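Local coordinates for aldehyde dehydrogenase 12 (Zea mays, PDB 6D97), which oxidises L-glutamate gamma-semialdehyde with NAD+ as the last enzyme of proline catabolism in plants, at residues Ile194-Asn199 with Leu221-Lys226; Ser324-Ser329 with Glu432-Phe437. One frame throughout, in Å; residues are numbered along the deposited sequence.

Interaction 1 of 2, residues Ile194-Asn199 with Leu221-Lys226. With NAD (nicotinamide-adenine-dinucleotide), chain E.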
ATOM      1  N   ILE A 194      -6.269 -16.152 -23.227  1.00 27.12           N
ATOM      2  CA  ILE A 194      -7.162 -14.999 -23.183  1.00 21.94           C
ATOM      3  C   ILE A 194      -8.214 -15.161 -24.267  1.00 24.22           C
ATOM      4  O   ILE A 194      -7.884 -15.420 -25.429  1.00 21.82           O
ATOM      5  CB  ILE A 194      -6.404 -13.674 -23.370  1.00 21.88           C
ATOM      6  CG1 ILE A 194      -5.280 -13.578 -22.350  1.00 24.67           C
ATOM      7  CG2 ILE A 194      -7.341 -12.496 -23.201  1.00 18.72           C
ATOM      8  CD1 ILE A 194      -4.300 -12.469 -22.652  1.00 34.07           C
ATOM      9  N   ILE A 195      -9.480 -15.009 -23.885  1.00 26.80           N
ATOM     10  CA  ILE A 195     -10.622 -15.198 -24.772  1.00 27.29           C
ATOM     11  C   ILE A 195     -11.556 -14.006 -24.590  1.00 32.03           C
ATOM     12  O   ILE A 195     -12.057 -13.774 -23.483  1.00 25.81           O
ATOM     13  CB  ILE A 195     -11.356 -16.516 -24.473  1.00 32.84           C
ATOM     14  CG1 ILE A 195     -10.377 -17.694 -24.509  1.00 29.04           C
ATOM     15  CG2 ILE A 195     -12.493 -16.721 -25.450  1.00 21.61           C
ATOM     16  CD1 ILE A 195     -10.967 -18.995 -24.025  1.00 25.54           C
ATOM     17  N   THR A 196     -11.788 -13.252 -25.661  1.00 28.42           N
ATOM     18  CA  THR A 196     -12.545 -12.011 -25.605  1.00 32.47           C
ATOM     19  C   THR A 196     -13.631 -11.974 -26.672  1.00 30.70           C
ATOM     20  O   THR A 196     -13.544 -12.681 -27.682  1.00 31.78           O
ATOM     21  CB  THR A 196     -11.621 -10.793 -25.765  1.00 23.55           C
ATOM     22  OG1 THR A 196     -11.214 -10.667 -27.131  1.00 23.13           O
ATOM     23  CG2 THR A 196     -10.399 -10.935 -24.887  1.00 23.99           C
ATOM     24  N   PRO A 197     -14.679 -11.136 -26.480  1.00 31.05           N
ATOM     25  CA  PRO A 197     -15.849 -11.197 -27.364  1.00 27.68           C
ATOM     26  C   PRO A 197     -15.836 -10.182 -28.499  1.00 26.95           C
ATOM     27  O   PRO A 197     -14.820  -9.537 -28.776  1.00 27.47           O
ATOM     28  CB  PRO A 197     -17.002 -10.913 -26.399  1.00 20.96           C
ATOM     29  CG  PRO A 197     -16.411  -9.885 -25.476  1.00 25.50           C
ATOM     30  CD  PRO A 197     -14.922 -10.214 -25.354  1.00 25.39           C
ATOM     31  N   PHE A 198     -16.991 -10.020 -29.146  1.00 27.74           N
ATOM     32  CA  PHE A 198     -17.058  -9.243 -30.378  1.00 22.38           C
ATOM     33  C   PHE A 198     -17.146  -7.743 -30.131  1.00 31.98           C
ATOM     34  O   PHE A 198     -16.704  -6.958 -30.979  1.00 30.29           O
ATOM     35  CB  PHE A 198     -18.265  -9.685 -31.211  1.00 23.62           C
ATOM     36  CG  PHE A 198     -19.576  -9.129 -30.723  1.00 29.41           C
ATOM     37  CD1 PHE A 198     -20.294  -9.783 -29.735  1.00 26.11           C
ATOM     38  CD2 PHE A 198     -20.088  -7.950 -31.248  1.00 32.59           C
ATOM     39  CE1 PHE A 198     -21.492  -9.275 -29.284  1.00 30.72           C
ATOM     40  CE2 PHE A 198     -21.286  -7.437 -30.797  1.00 32.26           C
ATOM     41  CZ  PHE A 198     -21.989  -8.101 -29.815  1.00 26.24           C
ATOM     42  N   ASN A 199     -17.714  -7.317 -29.002  1.00 28.47           N
ATOM     43  CA  ASN A 199     -18.221  -5.950 -28.925  1.00 36.49           C
ATOM     44  C   ASN A 199     -17.125  -4.912 -28.704  1.00 40.98           C
ATOM     45  O   ASN A 199     -17.291  -3.758 -29.109  1.00 47.45           O
ATOM     46  CB  ASN A 199     -19.296  -5.847 -27.842  1.00 43.44           C
ATOM     47  CG  ASN A 199     -18.793  -6.238 -26.474  1.00 45.31           C
ATOM     48  OD1 ASN A 199     -17.941  -7.114 -26.334  1.00 40.89           O
ATOM     49  ND2 ASN A 199     -19.325  -5.586 -25.449  1.00 46.52           N
ATOM     50  N   LEU A 221      -3.870 -15.614 -27.345  1.00 21.55           N
ATOM     51  CA  LEU A 221      -4.991 -14.688 -27.404  1.00 21.21           C
ATOM     52  C   LEU A 221      -5.973 -15.132 -28.477  1.00 24.41           C
ATOM     53  O   LEU A 221      -5.585 -15.356 -29.628  1.00 26.66           O
ATOM     54  CB  LEU A 221      -4.512 -13.262 -27.683  1.00 23.73           C
ATOM     55  CG  LEU A 221      -5.636 -12.267 -27.972  1.00 32.75           C
ATOM     56  CD1 LEU A 221      -6.542 -12.074 -26.765  1.00 20.08           C
ATOM     57  CD2 LEU A 221      -5.068 -10.940 -28.424  1.00 35.36           C
ATOM     58  N   LYS A 222      -7.239 -15.257 -28.096  1.00 31.60           N
ATOM     59  CA  LYS A 222      -8.307 -15.603 -29.023  1.00 26.55           C
ATOM     60  C   LYS A 222      -9.377 -14.523 -28.958  1.00 25.83           C
ATOM     61  O   LYS A 222      -9.943 -14.267 -27.888  1.00 25.65           O
ATOM     62  CB  LYS A 222      -8.897 -16.975 -28.694  1.00 22.81           C
ATOM     63  CG  LYS A 222      -9.947 -17.462 -29.678  1.00 32.27           C
ATOM     64  CD  LYS A 222     -11.262 -17.737 -28.970  1.00 40.30           C
ATOM     65  CE  LYS A 222     -12.279 -18.377 -29.902  1.00 39.73           C
ATOM     66  NZ  LYS A 222     -12.773 -17.415 -30.927  1.00 36.61           N
ATOM     67  N   VAL A 223      -9.644 -13.890 -30.095  1.00 28.42           N
ATOM     68  CA  VAL A 223     -10.694 -12.889 -30.228  1.00 28.31           C
ATOM     69  C   VAL A 223     -11.755 -13.450 -31.163  1.00 32.27           C
ATOM     70  O   VAL A 223     -11.432 -14.165 -32.119  1.00 32.54           O
ATOM     71  CB  VAL A 223     -10.136 -11.548 -30.752  1.00 22.11           C
ATOM     72  CG1 VAL A 223     -11.239 -10.502 -30.878  1.00 27.33           C
ATOM     73  CG2 VAL A 223      -9.022 -11.053 -29.836  1.00 23.36           C
ATOM     74  N   ASP A 224     -13.021 -13.153 -30.859  1.00 29.28           N
ATOM     75  CA  ASP A 224     -14.148 -13.537 -31.698  1.00 25.78           C
ATOM     76  C   ASP A 224     -13.837 -13.271 -33.160  1.00 24.37           C
ATOM     77  O   ASP A 224     -13.469 -12.152 -33.536  1.00 24.20           O
ATOM     78  CB  ASP A 224     -15.405 -12.767 -31.275  1.00 25.59           C
ATOM     79  CG  ASP A 224     -16.678 -13.352 -31.869  1.00 35.64           C
ATOM     80  OD1 ASP A 224     -16.806 -13.408 -33.112  1.00 36.49           O
ATOM     81  OD2 ASP A 224     -17.550 -13.776 -31.082  1.00 44.13           O
ATOM     82  N   SER A 225     -13.963 -14.316 -33.985  1.00 25.24           N
ATOM     83  CA  SER A 225     -13.507 -14.235 -35.368  1.00 29.01           C
ATOM     84  C   SER A 225     -14.206 -13.124 -36.134  1.00 37.15           C
ATOM     85  O   SER A 225     -13.679 -12.641 -37.141  1.00 44.18           O
ATOM     86  CB  SER A 225     -13.724 -15.570 -36.080  1.00 27.00           C
ATOM     87  OG  SER A 225     -12.898 -16.582 -35.531  1.00 28.53           O
ATOM     88  N   LYS A 226     -15.390 -12.711 -35.678  1.00 28.79           N
ATOM     89  CA  LYS A 226     -16.095 -11.631 -36.354  1.00 32.99           C
ATOM     90  C   LYS A 226     -15.296 -10.336 -36.341  1.00 33.07           C
ATOM     91  O   LYS A 226     -15.408  -9.531 -37.272  1.00 28.49           O
ATOM     92  CB  LYS A 226     -17.465 -11.410 -35.710  1.00 25.99           C
ATOM     93  CG  LYS A 226     -18.515 -12.442 -36.076  1.00 31.22           C
ATOM     94  CD  LYS A 226     -19.882 -12.040 -35.534  1.00 31.43           C
ATOM     95  CE  LYS A 226     -20.466 -13.121 -34.636  1.00 51.06           C
ATOM     96  NZ  LYS A 226     -19.662 -13.317 -33.394  1.00 54.80           N
TER
HETATM   97  PA  NAD E 601     -19.397 -15.633 -26.070  0.70 41.48           P
HETATM   98  O1A NAD E 601     -19.373 -16.412 -24.716  0.70 44.06           O
HETATM   99  O2A NAD E 601     -20.309 -16.031 -27.122  0.70 42.74           O
HETATM  100  O5B NAD E 601     -18.195 -15.623 -26.930  0.70 33.82           O
HETATM  101  C5B NAD E 601     -17.043 -14.935 -26.507  0.70 25.30           C
HETATM  102  C4B NAD E 601     -15.736 -15.614 -26.903  0.70 29.69           C
HETATM  103  O4B NAD E 601     -15.576 -16.890 -26.308  0.70 31.80           O
HETATM  104  C3B NAD E 601     -15.562 -15.753 -28.380  0.70 25.90           C
HETATM  105  O3B NAD E 601     -14.257 -15.520 -28.743  0.70 20.41           O
HETATM  106  C2B NAD E 601     -15.931 -17.155 -28.611  0.70 27.66           C
HETATM  107  O2B NAD E 601     -15.326 -17.641 -29.748  0.70 25.50           O
HETATM  108  C1B NAD E 601     -15.417 -17.789 -27.373  0.70 25.13           C
HETATM  109  N9A NAD E 601     -16.035 -19.049 -27.018  0.70 23.84           N
HETATM  110  C8A NAD E 601     -17.362 -19.421 -27.137  0.70 15.63           C
HETATM  111  N7A NAD E 601     -17.513 -20.663 -26.662  0.70 26.23           N
HETATM  112  C5A NAD E 601     -16.288 -21.138 -26.203  0.70 25.45           C
HETATM  113  C6A NAD E 601     -15.851 -22.314 -25.624  0.70 30.42           C
HETATM  114  N6A NAD E 601     -16.786 -23.379 -25.389  0.70 26.47           N
HETATM  115  N1A NAD E 601     -14.562 -22.464 -25.286  0.70 28.10           N
HETATM  116  C2A NAD E 601     -13.653 -21.477 -25.493  0.70 27.52           C
HETATM  117  N3A NAD E 601     -14.044 -20.306 -26.060  0.70 30.40           N
HETATM  118  C4A NAD E 601     -15.331 -20.114 -26.416  0.70 22.24           C
HETATM  119  O3  NAD E 601     -19.707 -14.198 -26.076  0.70 46.70           O
HETATM  120  PN  NAD E 601     -20.956 -13.498 -26.765  0.70 46.70           P
HETATM  121  O1N NAD E 601     -20.878 -12.031 -26.205  0.70 43.12           O
HETATM  122  O2N NAD E 601     -20.801 -13.438 -28.256  0.70 38.01           O
HETATM  123  O5D NAD E 601     -22.290 -14.083 -26.384  0.70 43.72           O
HETATM  124  O   HOH W   1     -18.354 -12.659 -28.814  1.00 23.47           O
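Ile194-Thr196 and Leu221-Val223 lie as neighbouring parallel strands, their axes 4.8 Å apart and their directions diverging by 11°. Lys222 N donates to Ile194 O at 2.7 Å. Thr196 N donates to Lys222 O at 3.1 Å. Asp224 N to Thr196 O is the third, longer hydrogen bond (3.3 Å). On one face of the sheet the branched apolar residues pack: Ile194 CG2 meets Leu221 CD1 at 3.7 Å. Farther along, Thr196 OG1 is buried beside Val223 CG2 with no polar partner in the model. The other face receives NAD. Ile195 lays CG2 against the ribose and CD1 near the adenine. The Lys222 chain leaves with CG anti to the backbone N (chi1 -176°), and two bends bring NZ to NAD O2B (2.8 Å), weakly to O3B, and also to Ser253 O. NAD O3B in turn donates to Thr196 O at 3.1 Å. Beyond the strand, Asp224 OD1 accepts Lys226 N in an Asx turn and pairs with Lys226 NZ, fixing the carboxylate near Phe198 CB. A lysine on the second strand of a beta-alpha-beta unit, reaching the adenosine ribose hydroxyls, is characteristic of the NAD site in the aldehyde dehydrogenase Rossmann fold.

Interaction 2 of 2, residues Ser324-Ser329 with Glu432-Phe437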
ATOM      1  N   SER A 324     -25.898   0.372 -29.758  1.00 27.91           N
ATOM      2  CA  SER A 324     -27.142  -0.402 -29.761  1.00 34.76           C
ATOM      3  C   SER A 324     -27.200  -1.352 -28.568  1.00 35.68           C
ATOM      4  O   SER A 324     -27.617  -2.505 -28.684  1.00 32.31           O
ATOM      5  CB  SER A 324     -27.315  -1.161 -31.078  1.00 33.56           C
ATOM      6  OG  SER A 324     -26.955  -0.351 -32.183  1.00 38.85           O
ATOM      7  N   GLY A 325     -26.749  -0.866 -27.413  1.00 29.08           N
ATOM      8  CA  GLY A 325     -26.790  -1.625 -26.180  1.00 27.34           C
ATOM      9  C   GLY A 325     -25.786  -2.750 -26.074  1.00 33.13           C
ATOM     10  O   GLY A 325     -25.802  -3.476 -25.073  1.00 28.75           O
ATOM     11  N   GLN A 326     -24.907  -2.916 -27.061  1.00 33.44           N
ATOM     12  CA  GLN A 326     -23.963  -4.032 -27.065  1.00 32.64           C
ATOM     13  C   GLN A 326     -22.728  -3.705 -26.222  1.00 34.15           C
ATOM     14  O   GLN A 326     -21.590  -3.686 -26.691  1.00 39.18           O
ATOM     15  CB  GLN A 326     -23.596  -4.395 -28.497  1.00 33.12           C
ATOM     16  CG  GLN A 326     -24.785  -4.896 -29.305  1.00 29.42           C
ATOM     17  CD  GLN A 326     -24.461  -5.073 -30.767  1.00 30.30           C
ATOM     18  OE1 GLN A 326     -24.334  -6.197 -31.254  1.00 31.94           O
ATOM     19  NE2 GLN A 326     -24.318  -3.959 -31.478  1.00 24.50           N
ATOM     20  N   LYS A 327     -22.984  -3.443 -24.942  1.00 35.85           N
ATOM     21  CA  LYS A 327     -21.952  -3.292 -23.927  1.00 26.05           C
ATOM     22  C   LYS A 327     -22.302  -4.188 -22.749  1.00 34.01           C
ATOM     23  O   LYS A 327     -23.466  -4.251 -22.343  1.00 28.48           O
ATOM     24  CB  LYS A 327     -21.837  -1.836 -23.458  1.00 24.21           C
ATOM     25  CG  LYS A 327     -21.527  -0.843 -24.564  1.00 30.37           C
ATOM     26  CD  LYS A 327     -21.399   0.568 -24.012  1.00 29.88           C
ATOM     27  CE  LYS A 327     -20.603   1.457 -24.952  1.00 34.70           C
ATOM     28  NZ  LYS A 327     -20.577   2.866 -24.496  1.00 39.56           N
ATOM     29  N   CYS A 328     -21.304  -4.882 -22.192  1.00 34.52           N
ATOM     30  CA  CYS A 328     -21.576  -5.635 -20.972  1.00 38.16           C
ATOM     31  C   CYS A 328     -22.005  -4.730 -19.829  1.00 31.24           C
ATOM     32  O   CYS A 328     -22.494  -5.236 -18.814  1.00 39.23           O
ATOM     33  CB  CYS A 328     -20.354  -6.452 -20.542  1.00 48.39           C
ATOM     34  SG  CYS A 328     -18.883  -6.194 -21.557  1.00 63.74           S
ATOM     35  N   SER A 329     -21.842  -3.414 -19.977  1.00 33.47           N
ATOM     36  CA  SER A 329     -22.191  -2.430 -18.963  1.00 35.33           C
ATOM     37  C   SER A 329     -23.478  -1.676 -19.275  1.00 32.89           C
ATOM     38  O   SER A 329     -23.837  -0.760 -18.528  1.00 40.63           O
ATOM     39  CB  SER A 329     -21.041  -1.429 -18.790  1.00 32.31           C
ATOM     40  OG  SER A 329     -20.739  -0.769 -20.010  1.00 37.38           O
ATOM     41  N   GLU A 432     -30.857 -10.864 -19.902  1.00 37.08           N
ATOM     42  CA  GLU A 432     -30.016  -9.942 -20.643  1.00 39.67           C
ATOM     43  C   GLU A 432     -30.285 -10.064 -22.137  1.00 44.35           C
ATOM     44  O   GLU A 432     -30.150 -11.155 -22.703  1.00 45.03           O
ATOM     45  CB  GLU A 432     -28.532 -10.202 -20.354  1.00 47.90           C
ATOM     46  CG  GLU A 432     -27.618  -9.154 -20.954  1.00 55.21           C
ATOM     47  CD  GLU A 432     -26.181  -9.607 -21.022  1.00 64.23           C
ATOM     48  OE1 GLU A 432     -25.968 -10.813 -21.234  1.00 64.02           O
ATOM     49  OE2 GLU A 432     -25.269  -8.763 -20.887  1.00 61.62           O
ATOM     50  N   ILE A 433     -30.668  -8.951 -22.766  1.00 45.65           N
ATOM     51  CA  ILE A 433     -30.816  -8.853 -24.213  1.00 39.42           C
ATOM     52  C   ILE A 433     -29.667  -7.981 -24.707  1.00 39.38           C
ATOM     53  O   ILE A 433     -29.656  -6.756 -24.486  1.00 40.73           O
ATOM     54  CB  ILE A 433     -32.171  -8.270 -24.627  1.00 39.50           C
ATOM     55  CG1 ILE A 433     -33.293  -8.833 -23.748  1.00 37.35           C
ATOM     56  CG2 ILE A 433     -32.474  -8.550 -26.107  1.00 46.88           C
ATOM     57  CD1 ILE A 433     -33.560 -10.337 -23.946  1.00 43.64           C
ATOM     58  N   PHE A 434     -28.695  -8.594 -25.388  1.00 41.77           N
ATOM     59  CA  PHE A 434     -27.494  -7.882 -25.818  1.00 33.18           C
ATOM     60  C   PHE A 434     -27.836  -7.070 -27.068  1.00 38.11           C
ATOM     61  O   PHE A 434     -27.295  -7.265 -28.156  1.00 40.31           O
ATOM     62  CB  PHE A 434     -26.322  -8.828 -26.035  1.00 31.41           C
ATOM     63  CG  PHE A 434     -24.993  -8.209 -25.675  1.00 37.46           C
ATOM     64  CD1 PHE A 434     -24.769  -7.748 -24.382  1.00 34.29           C
ATOM     65  CD2 PHE A 434     -23.994  -8.046 -26.609  1.00 33.11           C
ATOM     66  CE1 PHE A 434     -23.566  -7.144 -24.045  1.00 35.73           C
ATOM     67  CE2 PHE A 434     -22.792  -7.447 -26.268  1.00 37.75           C
ATOM     68  CZ  PHE A 434     -22.586  -6.996 -24.987  1.00 35.58           C
ATOM     69  N   GLY A 435     -28.768  -6.125 -26.879  1.00 38.47           N
ATOM     70  CA  GLY A 435     -29.259  -5.251 -27.917  1.00 31.68           C
ATOM     71  C   GLY A 435     -29.830  -3.978 -27.332  1.00 35.01           C
ATOM     72  O   GLY A 435     -29.809  -3.766 -26.115  1.00 35.60           O
ATOM     73  N   PRO A 436     -30.381  -3.100 -28.197  1.00 38.67           N
ATOM     74  CA  PRO A 436     -30.912  -1.805 -27.708  1.00 33.52           C
ATOM     75  C   PRO A 436     -32.297  -1.979 -27.077  1.00 45.19           C
ATOM     76  O   PRO A 436     -33.345  -1.730 -27.682  1.00 42.37           O
ATOM     77  CB  PRO A 436     -30.956  -0.960 -28.984  1.00 32.78           C
ATOM     78  CG  PRO A 436     -30.944  -1.975 -30.172  1.00 40.03           C
ATOM     79  CD  PRO A 436     -30.744  -3.359 -29.601  1.00 35.37           C
ATOM     80  N   PHE A 437     -32.300  -2.397 -25.813  1.00 50.59           N
ATOM     81  CA  PHE A 437     -33.536  -2.811 -25.156  1.00 41.29           C
ATOM     82  C   PHE A 437     -33.352  -2.676 -23.653  1.00 40.48           C
ATOM     83  O   PHE A 437     -32.357  -3.164 -23.099  1.00 34.88           O
ATOM     84  CB  PHE A 437     -33.924  -4.252 -25.521  1.00 34.00           C
ATOM     85  CG  PHE A 437     -35.259  -4.689 -24.971  1.00 47.18           C
ATOM     86  CD1 PHE A 437     -35.375  -5.153 -23.671  1.00 47.93           C
ATOM     87  CD2 PHE A 437     -36.407  -4.616 -25.743  1.00 47.49           C
ATOM     88  CE1 PHE A 437     -36.611  -5.536 -23.158  1.00 45.68           C
ATOM     89  CE2 PHE A 437     -37.643  -5.004 -25.222  1.00 44.71           C
ATOM     90  CZ  PHE A 437     -37.737  -5.456 -23.935  1.00 39.85           C
TER
HETATM   91  O   HOH W   2     -25.420  -8.377 -29.779  1.00 24.54           O
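Phe434 turns its CG well off a staggered position (chi1 -146°), which swings its ring back against Gln326, while Gln326 sets CG anti to its own carbonyl carbon (chi1 -64°), which puts Gln326 CG beside Phe434 O, 3.6 Å away, the chain then running on extended. Gln326 CA lies over one face, a CH-pi contact 4.0 Å from the Phe434 centroid. The ring's far end reaches the next residues: Phe434 CE1 comes 3.4 Å from Lys327 O, and Cys328 N lies at the edge, in plane. Each loop is bent by inverse gamma turns, centred on Gln326, Phe434 and Pro436. Residues 432-436 read Glu-Ile-Phe-Gly-Pro, the conserved family motif, and residues 324-329 fit the aldehyde dehydrogenase cysteine signature, in which Cys328 would be the conserved cysteine. With an alanine at Phe434, Gln326 CA is likely to lose its aromatic cover and the Cys328 loop to become freer to shift. Gly325 suits its place, having positive phi and no room for a side chain beside Gly435 O. Ser324 O rests on the Pro436 ring, 3.4 Å from Pro436 CD, where the proline N has no hydrogen to offer. A water donates to Gln326 OE1 and Phe434 O; OE1 also accepts from Leu367 N.

Overall arrangement
Interaction 1 and interaction 2 are both largely buried and touch, though their centres are about 17 Å apart. The first joins two strands of one beta-alpha-beta unit in the five-stranded parallel sheet, through regular backbone bonds and lysine hydrogen bonds to the cofactor's ribose. The second brings together loops leading into strands 331-337 and 437-443 of the seven-stranded sheet, and relies on ring packing, glycine and proline shape, and a water bridge. They meet where Asn199 ND2 probably bonds to Gln326 O (3.2 Å) and the rings of Phe198 and Phe434 pack, Phe198 CZ to Phe434 CE2 at 3.7 Å. The join connects the nucleotide-binding sheet with the cysteine loop, NAD lying about 5 Å from the Phe434 side chain.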